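Local coordinates for protein alpha-glucosidase (Pseudoalteromonas sp. K8, PDB 5HQA) that hydrolyses alpha-glucosides as a chloride-activated glycoside hydrolase of family 97, with a calcium ion beside its carbohydrate-binding pocket, at residues T31-S36 with F132-S137; V57-T62 with N81-T86; P211-V216 with I404-W409; N583-G588 with F604-K609; I615-K620 with D630-K635. All blocks are in the same frame, centred on the assembly; numbering follows the deposited sequence.

Interaction 1: T31-S36 with F132-S137; sequences TVINNS and FAVNNS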
# COMPACT_ATOMS: atom_id res chain seq x y z
N THR A 31 -6.05 26.52 13.81
CA THR A 31 -7.05 25.55 13.39
C THR A 31 -6.73 25.03 11.99
O THR A 31 -6.57 25.82 11.05
CB THR A 31 -8.44 26.18 13.40
OG1 THR A 31 -8.70 26.74 14.68
CG2 THR A 31 -9.51 25.14 13.08
N VAL A 32 -6.62 23.71 11.85
CA VAL A 32 -6.45 23.11 10.54
C VAL A 32 -7.68 22.33 10.10
O VAL A 32 -7.95 22.24 8.90
CB VAL A 32 -5.19 22.22 10.47
CG1 VAL A 32 -3.95 23.09 10.59
CG2 VAL A 32 -5.19 21.17 11.57
N ILE A 33 -8.46 21.80 11.04
CA ILE A 33 -9.73 21.13 10.76
C ILE A 33 -10.81 21.89 11.53
O ILE A 33 -10.78 21.95 12.77
CB ILE A 33 -9.70 19.65 11.17
CG1 ILE A 33 -8.63 18.87 10.38
CG2 ILE A 33 -11.09 19.00 10.99
CD1 ILE A 33 -8.89 18.77 8.89
N ASN A 34 -11.74 22.50 10.80
CA ASN A 34 -12.85 23.22 11.40
C ASN A 34 -13.86 22.23 11.96
O ASN A 34 -13.74 21.02 11.77
CB ASN A 34 -13.50 24.14 10.38
CG ASN A 34 -12.64 25.34 10.02
OD1 ASN A 34 -11.84 25.81 10.83
ND2 ASN A 34 -12.80 25.84 8.80
N ASN A 35 -14.89 22.75 12.64
CA ASN A 35 -16.00 21.93 13.14
C ASN A 35 -16.43 20.91 12.09
O ASN A 35 -16.82 21.27 10.98
CB ASN A 35 -17.20 22.81 13.50
CG ASN A 35 -16.93 23.73 14.65
OD1 ASN A 35 -16.22 23.38 15.59
ND2 ASN A 35 -17.51 24.93 14.59
N SER A 36 -16.35 19.64 12.46
CA SER A 36 -16.62 18.53 11.55
C SER A 36 -17.61 17.58 12.21
O SER A 36 -17.40 17.15 13.34
CB SER A 36 -15.32 17.78 11.23
OG SER A 36 -14.38 18.65 10.60
N PHE A 132 -14.46 15.88 7.52
CA PHE A 132 -13.12 16.45 7.69
C PHE A 132 -13.22 17.83 7.04
O PHE A 132 -13.04 17.97 5.83
CB PHE A 132 -12.05 15.58 7.02
CG PHE A 132 -12.13 14.12 7.42
CD1 PHE A 132 -12.98 13.25 6.76
CD2 PHE A 132 -11.35 13.63 8.46
CE1 PHE A 132 -13.05 11.92 7.13
CE2 PHE A 132 -11.41 12.30 8.83
CZ PHE A 132 -12.27 11.44 8.17
N ALA A 133 -13.55 18.86 7.83
CA ALA A 133 -13.74 20.20 7.30
C ALA A 133 -12.39 20.93 7.33
O ALA A 133 -11.93 21.35 8.40
CB ALA A 133 -14.80 20.97 8.08
N VAL A 134 -11.78 21.09 6.17
CA VAL A 134 -10.44 21.68 6.09
C VAL A 134 -10.54 23.19 6.17
O VAL A 134 -11.28 23.83 5.39
CB VAL A 134 -9.73 21.24 4.81
CG1 VAL A 134 -8.35 21.89 4.73
CG2 VAL A 134 -9.62 19.73 4.77
N ASN A 135 -9.79 23.78 7.10
CA ASN A 135 -9.75 25.23 7.24
C ASN A 135 -8.93 25.85 6.11
O ASN A 135 -7.90 25.30 5.71
CB ASN A 135 -9.15 25.59 8.60
CG ASN A 135 -9.37 27.04 8.94
OD1 ASN A 135 -10.32 27.67 8.48
ND2 ASN A 135 -8.49 27.58 9.75
N ASN A 136 -9.40 26.99 5.59
CA ASN A 136 -8.73 27.70 4.49
C ASN A 136 -8.50 26.79 3.28
O ASN A 136 -7.42 26.77 2.68
CB ASN A 136 -7.40 28.30 4.97
CG ASN A 136 -7.61 29.40 5.97
OD1 ASN A 136 -8.48 30.25 5.80
ND2 ASN A 136 -6.83 29.38 7.04
N SER A 137 -9.54 26.04 2.92
CA SER A 137 -9.40 25.10 1.81
C SER A 137 -9.15 25.81 0.48
O SER A 137 -8.60 25.21 -0.44
CB SER A 137 -10.64 24.21 1.70
OG SER A 137 -11.81 24.95 1.34
O HOH W 1 -5.97 23.78 7.21

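Interaction 2: V57-T62 with N81-T86; sequences VQQQST and NEVTVT. With FMT (formic acid), chain I.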
# COMPACT_ATOMS: atom_id res chain seq x y z
N VAL A 57 -16.49 11.85 29.66
CA VAL A 57 -15.21 11.69 28.97
C VAL A 57 -14.31 10.84 29.85
O VAL A 57 -14.30 10.98 31.08
CB VAL A 57 -14.55 13.04 28.63
CG1 VAL A 57 -15.47 13.89 27.76
CG2 VAL A 57 -14.16 13.80 29.87
N GLN A 58 -13.56 9.93 29.22
CA GLN A 58 -12.63 9.06 29.93
C GLN A 58 -11.25 9.22 29.30
O GLN A 58 -11.08 8.92 28.12
CB GLN A 58 -13.09 7.61 29.87
CG GLN A 58 -14.45 7.43 30.50
CD GLN A 58 -14.97 6.02 30.35
OE1 GLN A 58 -14.66 5.14 31.16
NE2 GLN A 58 -15.76 5.79 29.30
N GLN A 59 -10.29 9.69 30.09
CA GLN A 59 -8.94 9.97 29.61
C GLN A 59 -7.99 8.87 30.02
O GLN A 59 -8.01 8.40 31.17
CB GLN A 59 -8.43 11.30 30.16
CG GLN A 59 -9.34 12.48 29.88
CD GLN A 59 -8.97 13.69 30.70
OE1 GLN A 59 -8.03 13.64 31.51
NE2 GLN A 59 -9.69 14.79 30.51
N GLN A 60 -7.13 8.46 29.09
CA GLN A 60 -6.04 7.54 29.39
C GLN A 60 -4.93 7.80 28.39
O GLN A 60 -5.03 8.67 27.53
CB GLN A 60 -6.52 6.08 29.38
CG GLN A 60 -7.13 5.60 28.10
CD GLN A 60 -8.04 4.40 28.34
OE1 GLN A 60 -7.71 3.49 29.10
NE2 GLN A 60 -9.21 4.41 27.70
N SER A 61 -3.83 7.06 28.53
CA SER A 61 -2.68 7.35 27.70
C SER A 61 -1.83 6.10 27.57
O SER A 61 -1.94 5.16 28.37
CB SER A 61 -1.86 8.51 28.27
OG SER A 61 -1.38 8.17 29.57
N THR A 62 -0.94 6.12 26.57
CA THR A 62 -0.11 4.98 26.23
C THR A 62 1.31 5.47 25.97
O THR A 62 1.51 6.50 25.31
CB THR A 62 -0.65 4.25 24.99
OG1 THR A 62 -1.93 3.68 25.28
CG2 THR A 62 0.28 3.15 24.52
N ASN A 81 -2.09 10.19 23.69
CA ASN A 81 -3.14 10.43 24.67
C ASN A 81 -4.47 10.02 24.04
O ASN A 81 -4.66 10.10 22.83
CB ASN A 81 -3.19 11.89 25.10
CG ASN A 81 -1.97 12.29 25.90
OD1 ASN A 81 -1.48 11.51 26.72
ND2 ASN A 81 -1.46 13.49 25.65
N GLU A 82 -5.39 9.57 24.89
CA GLU A 82 -6.63 8.96 24.44
C GLU A 82 -7.78 9.55 25.23
O GLU A 82 -7.66 9.81 26.43
CB GLU A 82 -6.56 7.45 24.65
CG GLU A 82 -7.72 6.63 24.13
CD GLU A 82 -7.41 5.14 24.20
OE1 GLU A 82 -6.21 4.78 24.26
OE2 GLU A 82 -8.34 4.32 24.21
N VAL A 83 -8.90 9.80 24.55
CA VAL A 83 -10.13 10.17 25.25
C VAL A 83 -11.29 9.45 24.59
O VAL A 83 -11.38 9.38 23.36
CB VAL A 83 -10.36 11.70 25.28
CG1 VAL A 83 -10.65 12.25 23.88
CG2 VAL A 83 -11.51 12.04 26.27
N THR A 84 -12.17 8.89 25.41
CA THR A 84 -13.42 8.32 24.95
C THR A 84 -14.53 9.28 25.36
O THR A 84 -14.70 9.57 26.55
CB THR A 84 -13.65 6.93 25.52
OG1 THR A 84 -12.53 6.09 25.17
CG2 THR A 84 -14.92 6.33 24.94
N VAL A 85 -15.26 9.79 24.37
CA VAL A 85 -16.32 10.77 24.58
C VAL A 85 -17.65 10.06 24.38
O VAL A 85 -17.88 9.48 23.31
CB VAL A 85 -16.19 11.96 23.63
CG1 VAL A 85 -17.25 12.99 23.93
CG2 VAL A 85 -14.79 12.56 23.73
N THR A 86 -18.51 10.08 25.39
CA THR A 86 -19.80 9.41 25.30
C THR A 86 -20.88 10.44 25.02
O THR A 86 -20.95 11.47 25.71
CB THR A 86 -20.12 8.64 26.58
OG1 THR A 86 -19.15 7.61 26.76
CG2 THR A 86 -21.50 8.01 26.50
C FMT I . -12.40 3.67 28.11
O1 FMT I . -13.44 3.68 27.46
O2 FMT I . -11.59 2.74 28.11
O HOH W 2 -16.74 8.13 27.99
O HOH W 3 -10.34 6.54 26.76
O HOH W 4 -4.16 4.94 26.01

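Interaction 3: P211-V216 with I404-W409; sequences PWSSGV and IARHEW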
# COMPACT_ATOMS: atom_id res chain seq x y z
N PRO A 211 -20.88 1.25 -1.15
CA PRO A 211 -22.06 0.47 -0.78
C PRO A 211 -22.09 -0.93 -1.38
O PRO A 211 -21.36 -1.26 -2.32
CB PRO A 211 -23.20 1.31 -1.36
CG PRO A 211 -22.60 1.86 -2.61
CD PRO A 211 -21.17 2.20 -2.24
N TRP A 212 -22.99 -1.74 -0.83
CA TRP A 212 -23.45 -2.96 -1.47
C TRP A 212 -24.24 -2.63 -2.73
O TRP A 212 -24.75 -1.52 -2.90
CB TRP A 212 -24.38 -3.74 -0.53
CG TRP A 212 -23.73 -4.36 0.67
CD1 TRP A 212 -23.37 -3.73 1.83
CD2 TRP A 212 -23.41 -5.74 0.84
NE1 TRP A 212 -22.82 -4.65 2.71
CE2 TRP A 212 -22.84 -5.89 2.12
CE3 TRP A 212 -23.55 -6.87 0.02
CZ2 TRP A 212 -22.41 -7.12 2.61
CZ3 TRP A 212 -23.12 -8.10 0.51
CH2 TRP A 212 -22.55 -8.21 1.79
N SER A 213 -24.39 -3.64 -3.61
CA SER A 213 -25.22 -3.45 -4.80
C SER A 213 -26.65 -3.08 -4.43
O SER A 213 -27.30 -2.34 -5.17
CB SER A 213 -25.21 -4.71 -5.65
OG SER A 213 -25.64 -5.83 -4.88
N SER A 214 -27.14 -3.58 -3.30
CA SER A 214 -28.49 -3.26 -2.84
C SER A 214 -28.64 -1.81 -2.43
O SER A 214 -29.77 -1.32 -2.33
CB SER A 214 -28.88 -4.17 -1.67
OG SER A 214 -28.21 -3.74 -0.49
N GLY A 215 -27.54 -1.11 -2.16
CA GLY A 215 -27.57 0.31 -1.88
C GLY A 215 -27.18 0.69 -0.47
O GLY A 215 -26.79 1.84 -0.24
N VAL A 216 -27.29 -0.23 0.49
CA VAL A 216 -26.85 0.10 1.85
C VAL A 216 -25.34 -0.01 1.93
O VAL A 216 -24.69 -0.66 1.10
CB VAL A 216 -27.54 -0.78 2.91
CG1 VAL A 216 -29.07 -0.71 2.77
CG2 VAL A 216 -27.04 -2.22 2.85
N ILE A 404 -28.14 -15.98 -8.12
CA ILE A 404 -28.27 -14.79 -8.96
C ILE A 404 -26.99 -13.98 -8.88
O ILE A 404 -26.46 -13.73 -7.79
CB ILE A 404 -29.49 -13.95 -8.53
CG1 ILE A 404 -30.78 -14.77 -8.71
CG2 ILE A 404 -29.55 -12.66 -9.35
CD1 ILE A 404 -31.97 -14.21 -7.97
N ALA A 405 -26.49 -13.56 -10.04
CA ALA A 405 -25.28 -12.75 -10.10
C ALA A 405 -25.54 -11.33 -9.61
O ALA A 405 -26.56 -10.72 -9.93
CB ALA A 405 -24.75 -12.70 -11.53
N ARG A 406 -24.60 -10.81 -8.82
CA ARG A 406 -24.63 -9.43 -8.35
C ARG A 406 -23.27 -8.80 -8.64
O ARG A 406 -22.24 -9.48 -8.59
CB ARG A 406 -24.90 -9.34 -6.86
CG ARG A 406 -26.11 -10.12 -6.38
CD ARG A 406 -27.43 -9.45 -6.77
NE ARG A 406 -28.53 -10.31 -6.37
CZ ARG A 406 -29.78 -10.22 -6.82
NH1 ARG A 406 -30.10 -9.29 -7.72
NH2 ARG A 406 -30.69 -11.07 -6.38
N HIS A 407 -23.28 -7.50 -8.90
CA HIS A 407 -22.05 -6.74 -9.07
C HIS A 407 -21.76 -5.94 -7.81
O HIS A 407 -22.65 -5.28 -7.26
CB HIS A 407 -22.14 -5.81 -10.27
CG HIS A 407 -21.91 -6.50 -11.57
ND1 HIS A 407 -22.69 -6.26 -12.69
CD2 HIS A 407 -20.99 -7.42 -11.94
CE1 HIS A 407 -22.25 -7.02 -13.69
NE2 HIS A 407 -21.22 -7.73 -13.26
N GLU A 408 -20.51 -5.99 -7.35
CA GLU A 408 -20.09 -5.31 -6.13
C GLU A 408 -18.84 -4.50 -6.41
O GLU A 408 -18.15 -4.68 -7.42
CB GLU A 408 -19.83 -6.31 -5.00
CG GLU A 408 -20.98 -7.28 -4.72
CD GLU A 408 -22.20 -6.62 -4.07
OE1 GLU A 408 -22.14 -5.43 -3.69
OE2 GLU A 408 -23.24 -7.32 -3.93
N TRP A 409 -18.53 -3.59 -5.48
CA TRP A 409 -17.30 -2.82 -5.50
C TRP A 409 -16.17 -3.59 -4.83
O TRP A 409 -16.39 -4.35 -3.88
CB TRP A 409 -17.50 -1.50 -4.76
CG TRP A 409 -18.40 -0.54 -5.48
CD1 TRP A 409 -19.75 -0.41 -5.32
CD2 TRP A 409 -18.02 0.42 -6.46
NE1 TRP A 409 -20.24 0.57 -6.15
CE2 TRP A 409 -19.19 1.10 -6.87
CE3 TRP A 409 -16.79 0.79 -7.04
CZ2 TRP A 409 -19.18 2.12 -7.83
CZ3 TRP A 409 -16.78 1.80 -8.01
CH2 TRP A 409 -17.97 2.45 -8.39
O HOH W 5 -20.19 -3.58 -3.16

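Interaction 4: N583-G588 with F604-K609; sequences NDWYLG and FLDNGK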
# COMPACT_ATOMS: atom_id res chain seq x y z
N ASN A 583 24.10 -4.66 9.69
CA ASN A 583 24.98 -3.51 9.83
C ASN A 583 24.94 -2.54 8.66
O ASN A 583 25.37 -1.39 8.82
CB ASN A 583 26.43 -3.97 10.02
CG ASN A 583 26.60 -4.81 11.26
OD1 ASN A 583 27.25 -5.85 11.23
ND2 ASN A 583 25.99 -4.37 12.36
N ASP A 584 24.45 -2.94 7.48
CA ASP A 584 24.47 -2.06 6.32
C ASP A 584 23.27 -1.12 6.29
O ASP A 584 22.15 -1.50 6.67
CB ASP A 584 24.49 -2.87 5.02
CG ASP A 584 25.81 -3.57 4.79
OD1 ASP A 584 25.95 -4.19 3.72
OD2 ASP A 584 26.70 -3.48 5.68
N TRP A 585 23.51 0.10 5.83
CA TRP A 585 22.47 1.06 5.49
C TRP A 585 22.32 1.14 3.98
O TRP A 585 23.25 0.84 3.22
CB TRP A 585 22.81 2.46 6.02
CG TRP A 585 22.58 2.65 7.49
CD1 TRP A 585 23.44 2.36 8.51
CD2 TRP A 585 21.41 3.22 8.09
NE1 TRP A 585 22.88 2.71 9.72
CE2 TRP A 585 21.63 3.24 9.49
CE3 TRP A 585 20.20 3.72 7.59
CZ2 TRP A 585 20.69 3.73 10.39
CZ3 TRP A 585 19.26 4.20 8.49
CH2 TRP A 585 19.51 4.20 9.87
N TYR A 586 21.14 1.56 3.54
CA TYR A 586 20.84 1.75 2.13
C TYR A 586 20.15 3.08 1.94
O TYR A 586 19.44 3.55 2.83
CB TYR A 586 19.97 0.62 1.60
CG TYR A 586 20.74 -0.66 1.39
CD1 TYR A 586 21.08 -1.48 2.46
CD2 TYR A 586 21.14 -1.04 0.11
CE1 TYR A 586 21.81 -2.64 2.27
CE2 TYR A 586 21.86 -2.20 -0.09
CZ TYR A 586 22.19 -2.99 0.99
OH TYR A 586 22.90 -4.15 0.77
N LEU A 587 20.35 3.70 0.78
CA LEU A 587 19.67 4.95 0.47
C LEU A 587 19.08 4.86 -0.93
O LEU A 587 19.70 4.30 -1.84
CB LEU A 587 20.63 6.15 0.58
CG LEU A 587 20.07 7.53 0.24
CD1 LEU A 587 20.74 8.60 1.09
CD2 LEU A 587 20.23 7.85 -1.25
N GLY A 588 17.89 5.42 -1.10
CA GLY A 588 17.34 5.59 -2.43
C GLY A 588 16.76 6.98 -2.56
O GLY A 588 16.15 7.50 -1.61
N PHE A 604 22.78 9.73 9.64
CA PHE A 604 22.03 8.54 10.02
C PHE A 604 22.94 7.33 10.23
O PHE A 604 22.54 6.39 10.92
CB PHE A 604 20.95 8.22 8.98
CG PHE A 604 21.47 8.06 7.59
CD1 PHE A 604 21.93 6.83 7.14
CD2 PHE A 604 21.48 9.13 6.70
CE1 PHE A 604 22.41 6.67 5.85
CE2 PHE A 604 21.96 8.98 5.40
CZ PHE A 604 22.43 7.74 4.97
N LEU A 605 24.14 7.34 9.64
CA LEU A 605 25.04 6.21 9.81
C LEU A 605 25.44 6.06 11.27
O LEU A 605 25.55 7.04 12.01
CB LEU A 605 26.29 6.40 8.94
CG LEU A 605 26.06 6.43 7.43
CD1 LEU A 605 27.37 6.75 6.72
CD2 LEU A 605 25.49 5.10 6.98
N ASP A 606 25.66 4.81 11.68
CA ASP A 606 26.06 4.52 13.06
C ASP A 606 27.33 5.27 13.42
O ASP A 606 28.32 5.25 12.67
CB ASP A 606 26.27 3.02 13.25
CG ASP A 606 25.04 2.22 12.87
OD1 ASP A 606 24.83 2.00 11.66
OD2 ASP A 606 24.28 1.84 13.78
N ASN A 607 27.31 5.95 14.56
CA ASN A 607 28.46 6.73 15.00
C ASN A 607 29.65 5.81 15.25
O ASN A 607 29.50 4.69 15.74
CB ASN A 607 28.11 7.52 16.26
CG ASN A 607 27.06 8.58 16.01
OD1 ASN A 607 27.05 9.23 14.97
ND2 ASN A 607 26.16 8.76 16.97
N GLY A 608 30.83 6.30 14.88
CA GLY A 608 32.05 5.55 15.12
C GLY A 608 32.30 4.38 14.20
O GLY A 608 33.27 3.65 14.41
N LYS A 609 31.45 4.15 13.20
CA LYS A 609 31.66 3.08 12.24
C LYS A 609 32.09 3.65 10.90
O LYS A 609 31.67 4.75 10.50
CB LYS A 609 30.40 2.25 12.04
CG LYS A 609 30.02 1.34 13.18
CD LYS A 609 29.09 0.24 12.65
CE LYS A 609 28.45 -0.56 13.77
NZ LYS A 609 27.57 -1.63 13.20
O HOH W 6 26.04 -0.44 11.20

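Interaction 5: I615-K620 with D630-K635; sequences IYKDGK and DLTIEK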
# COMPACT_ATOMS: atom_id res chain seq x y z
N ILE A 615 27.86 3.61 -4.66
CA ILE A 615 26.93 4.63 -5.13
C ILE A 615 26.57 4.33 -6.58
O ILE A 615 27.46 4.25 -7.43
CB ILE A 615 27.53 6.04 -5.00
CG1 ILE A 615 27.85 6.36 -3.54
CG2 ILE A 615 26.60 7.08 -5.61
CD1 ILE A 615 28.77 7.55 -3.39
N TYR A 616 25.28 4.16 -6.86
CA TYR A 616 24.78 3.95 -8.22
C TYR A 616 23.97 5.19 -8.57
O TYR A 616 22.90 5.41 -8.00
CB TYR A 616 23.91 2.69 -8.30
CG TYR A 616 24.58 1.39 -7.89
CD1 TYR A 616 24.81 1.09 -6.55
CD2 TYR A 616 24.94 0.45 -8.85
CE1 TYR A 616 25.42 -0.10 -6.18
CE2 TYR A 616 25.54 -0.75 -8.49
CZ TYR A 616 25.78 -1.02 -7.15
OH TYR A 616 26.38 -2.21 -6.80
N LYS A 617 24.47 5.99 -9.51
CA LYS A 617 23.84 7.28 -9.77
C LYS A 617 23.79 7.55 -11.27
O LYS A 617 24.46 6.89 -12.07
CB LYS A 617 24.59 8.42 -9.07
CG LYS A 617 26.07 8.48 -9.43
CD LYS A 617 26.73 9.70 -8.81
CE LYS A 617 28.22 9.49 -8.65
NZ LYS A 617 28.91 10.77 -8.30
N ASP A 618 22.98 8.54 -11.63
CA ASP A 618 22.88 8.97 -13.01
C ASP A 618 24.23 9.44 -13.51
O ASP A 618 24.94 10.18 -12.82
CB ASP A 618 21.87 10.11 -13.14
CG ASP A 618 20.45 9.65 -12.85
OD1 ASP A 618 19.77 10.28 -12.01
OD2 ASP A 618 20.02 8.66 -13.47
N GLY A 619 24.59 9.01 -14.71
CA GLY A 619 25.77 9.55 -15.35
C GLY A 619 25.65 11.03 -15.62
O GLY A 619 24.57 11.62 -15.61
N LYS A 620 26.81 11.63 -15.88
CA LYS A 620 26.93 13.07 -16.15
C LYS A 620 25.87 13.57 -17.13
O LYS A 620 25.24 14.61 -16.91
CB LYS A 620 28.33 13.35 -16.67
CG LYS A 620 28.64 14.77 -17.03
CD LYS A 620 30.14 14.93 -17.23
CE LYS A 620 30.49 15.46 -18.61
NZ LYS A 620 31.96 15.33 -18.87
N ASP A 630 22.88 6.15 -19.06
CA ASP A 630 24.16 6.63 -18.53
C ASP A 630 24.18 6.47 -17.02
O ASP A 630 23.29 6.97 -16.33
CB ASP A 630 24.39 8.09 -18.91
CG ASP A 630 24.88 8.26 -20.34
OD1 ASP A 630 24.80 7.29 -21.14
OD2 ASP A 630 25.34 9.37 -20.67
N LEU A 631 25.18 5.76 -16.52
CA LEU A 631 25.22 5.34 -15.13
C LEU A 631 26.65 5.45 -14.62
O LEU A 631 27.60 5.13 -15.35
CB LEU A 631 24.72 3.91 -14.99
CG LEU A 631 24.64 3.34 -13.57
CD1 LEU A 631 23.44 3.91 -12.85
CD2 LEU A 631 24.57 1.82 -13.63
N THR A 632 26.81 5.89 -13.38
CA THR A 632 28.10 5.91 -12.71
C THR A 632 28.00 5.08 -11.45
O THR A 632 27.03 5.23 -10.69
CB THR A 632 28.54 7.34 -12.38
OG1 THR A 632 28.73 8.06 -13.60
CG2 THR A 632 29.85 7.34 -11.59
N ILE A 633 28.96 4.19 -11.23
CA ILE A 633 29.02 3.40 -10.00
C ILE A 633 30.35 3.69 -9.34
O ILE A 633 31.41 3.53 -9.96
CB ILE A 633 28.86 1.89 -10.26
CG1 ILE A 633 27.61 1.61 -11.09
CG2 ILE A 633 28.79 1.15 -8.93
CD1 ILE A 633 27.59 0.19 -11.67
N GLU A 634 30.30 4.13 -8.08
CA GLU A 634 31.44 4.67 -7.38
C GLU A 634 31.53 4.05 -6.00
O GLU A 634 30.50 3.80 -5.36
CB GLU A 634 31.29 6.20 -7.28
CG GLU A 634 32.43 6.93 -6.61
CD GLU A 634 32.17 8.43 -6.54
OE1 GLU A 634 33.08 9.17 -6.09
OE2 GLU A 634 31.07 8.88 -6.93
N LYS A 635 32.74 3.79 -5.53
CA LYS A 635 32.97 3.38 -4.15
C LYS A 635 33.70 4.49 -3.40
O LYS A 635 34.71 5.01 -3.89
CB LYS A 635 33.75 2.06 -4.08
CG LYS A 635 32.88 0.85 -4.38
CD LYS A 635 33.63 -0.46 -4.21
CE LYS A 635 32.74 -1.64 -4.60
NZ LYS A 635 33.36 -2.94 -4.24
O HOH W 7 20.85 6.33 -14.83
O HOH W 8 27.86 11.07 -12.31
O HOH W 9 29.06 9.23 -15.77

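Interaction 1: T31-S36 with F132-S137
With CG turned away from its own backbone N (chi1 -167°), N135 sends its amide across to T31, while N34 (chi1 -71°) keeps CG beside its backbone N and reaches back to meet it. The N135 ND2 to T31 O bond is 2.9 Å long and nearly straight, lying in the N135 amide plane but rising out of the carbonyl plane of T31. The two asparagine side chains cross at about a right angle, and N34 ND2 donates to N135 OD1 at 3.1 Å from above that carbonyl's plane. An alanine at N135 is likely to leave both T31 O and N34 ND2 without these mates and N34 freer to turn. The backbone adds N135 N to V32 O at 3.0 Å, and a water links V32 O with N135 O. I33 and V134 form an antiparallel non-hydrogen-bonded pair. Further along, S36 OG is gripped twice, accepting from A133 N at 2.9 Å and donating to N34 O at 2.7 Å. V32 and I33 make a classic beta bulge opposite I25 of strand 22-27; in the N-terminal domain, strand 30-42 lies between that strand and strand 122-134, which in turn pairs with strand 204-209.

Interaction 2: V57-T62 with N81-T86
N81 enters opposite S61, as a non-hydrogen-bonded pair, its OD1 3.4 Å from S61 CB while ND2 turns to Q4 O. At E82 the antiparallel ladder closes both ways with Q60: E82 N to Q60 O at 2.8 Å and Q60 N to E82 O at 3.0 Å. Their side chains lie alongside, pointing the same way, with Q60 CG 3.9 Å from E82 CD; E82 OE2 is claimed by a salt bridge to R100. V83 packs CG2 against V57 CB on the face that also carries Q59 and V85. T84 repeats the double backbone bond with Q58, and a water joins T84 OG1, Q58 O and Q60 NE2. Q60 NE2 also donates to a formic acid molecule, O2 at 2.9 Å, which R100 of the neighbouring strand 95-104 also hydrogen-bonds. V85 meets V57 at CG2 to CG1, and T86 OG1 shares a water with Q58 NE2. This is the beta hairpin of strands 53-67 and 75-89: the first is the outermost strand of its antiparallel sheet, the second is flanked by strand 95-104.

Interaction 3: P211-V216 with I404-W409
Near the plane of the W409 indole, at its edge, lies P211 O, 3.5 Å from CD1, with a bridging water also in that plane; the E408 carboxylate stands at 84° to the W212 ring and nears its CE3 obliquely through OE2. The contact joins a type I beta turn, W212 to G215, in the N-terminal domain to strand 405-408, half of a two-stranded antiparallel sheet in the catalytic region. The turn is closed by G215 N to W212 O, and W212 NE1 is held by Q413. On one face of the R406 guanidinium sits I404 CG2, while its NH2 forms a salt bridge with D400. Bent at chi2 (-71°), the E408 side chain folds toward the turn, where S213 grips both carboxylate oxygens. S213 N reaches OE1 of E408 on the syn side at 2.9 Å, and S213 OG donates to OE2 of E408 from above the carboxylate plane at 3.0 Å. R398 forms a salt bridge to the same OE2, probably helping to keep the carboxylate charged. P211 CD packs 4.3 Å from W409 CD1. One water links the backbones of the two segments and the acid, donating to P211 O and E408 OE1, each at 2.7 Å, and accepting from W409 N at 2.9 Å.

Interaction 4: N583-G588 with F604-K609
The W585 indole is held between a hydrogen bond at its edge and packing over its face. NE1 donates to D606 OD1 at 2.8 Å, with the oxygen in the ring plane although the bond meets the carboxylate from above its own plane. F604 O sits 3.3 Å from W585 CZ2, over one face of the indole, and F604 CD1 comes 3.6 Å from W585 CE3, the two rings oblique with planes at 56°. L605 CD2 lies 3.7 Å from W585 CD1. A phenylalanine in place of W585 would probably leave D606 OD1 without its N-H partner and open a gap beneath F604 O. W585 heads strand 585-591 of the six-stranded antiparallel sheet in the C-terminal domain, and the loop carrying F604 to K609, with a type II turn from D606 to K609, folds back against it. L587 CD1 touches F604 CZ further down that strand. Farther out, a water donates to N583 O at 2.6 Å and accepts from K609 NZ. K573, on neighbouring strand 567-574, salt-bridges D606 OD2 and probably helps to position the carboxylate.

Interaction 5: I615-K620 with D630-K635
The end of an antiparallel beta hairpin is formed here, strand 611-618 running against strand 631-638. I615 and E634 make a hydrogen-bonded pair, I615 N reaching E634 O at 2.7 Å and almost straight, with E634 N returning to I615 O. K617 and T632 repeat this two residues on, both bonds 2.9 Å long between N and O. Y616 and I633 sit opposite each other as a non-hydrogen-bonded pair, and I633 CG2 lies over one face of the tyrosine ring, 4.0 Å from its centroid, a CH-pi contact; I633 CG1 approaches Y616 CD2 at 3.7 Å. The Y616 ring also meets F546 of helix 541-549 edge-to-face. Strand 631-638 is the outermost of the six strands in the C-terminal sheet, whereas strand 611-618 has strand 653-660 on its other flank. On the opposite face of the hairpin, K617 starts in the crowded position between N and the carbonyl carbon (chi1 56°) and extends beside T632, bringing NZ to E634 OE2 in a salt bridge whose hydrogen bond is weak at 3.2 Å; E634 OE1 has R636. Past the ladder, G619 N donates to D630 O at 2.9 Å from well above the carbonyl plane, and G619 CA comes within 4.1 Å of D630 CB. D618 turns away to T512, A649 and G653.

In the fold
Interaction 1 closes the first long loop, bringing strand 30-42 to strand 122-134, and interaction 2, a local hairpin, is nested inside that loop; the two centres lie about 22 Å apart within the N-terminal domain but in different antiparallel sheets. Interaction 3 follows in series and spans far more sequence, tying a loop of that domain to the small two-stranded sheet of the catalytic region. Interactions 4 and 5 come last, each closing a short loop in the C-terminal domain, with nearest atoms about 7 Å apart and both reaching the same six-stranded sheet. No two contacts cross, and interaction 3 alone joins one domain to another.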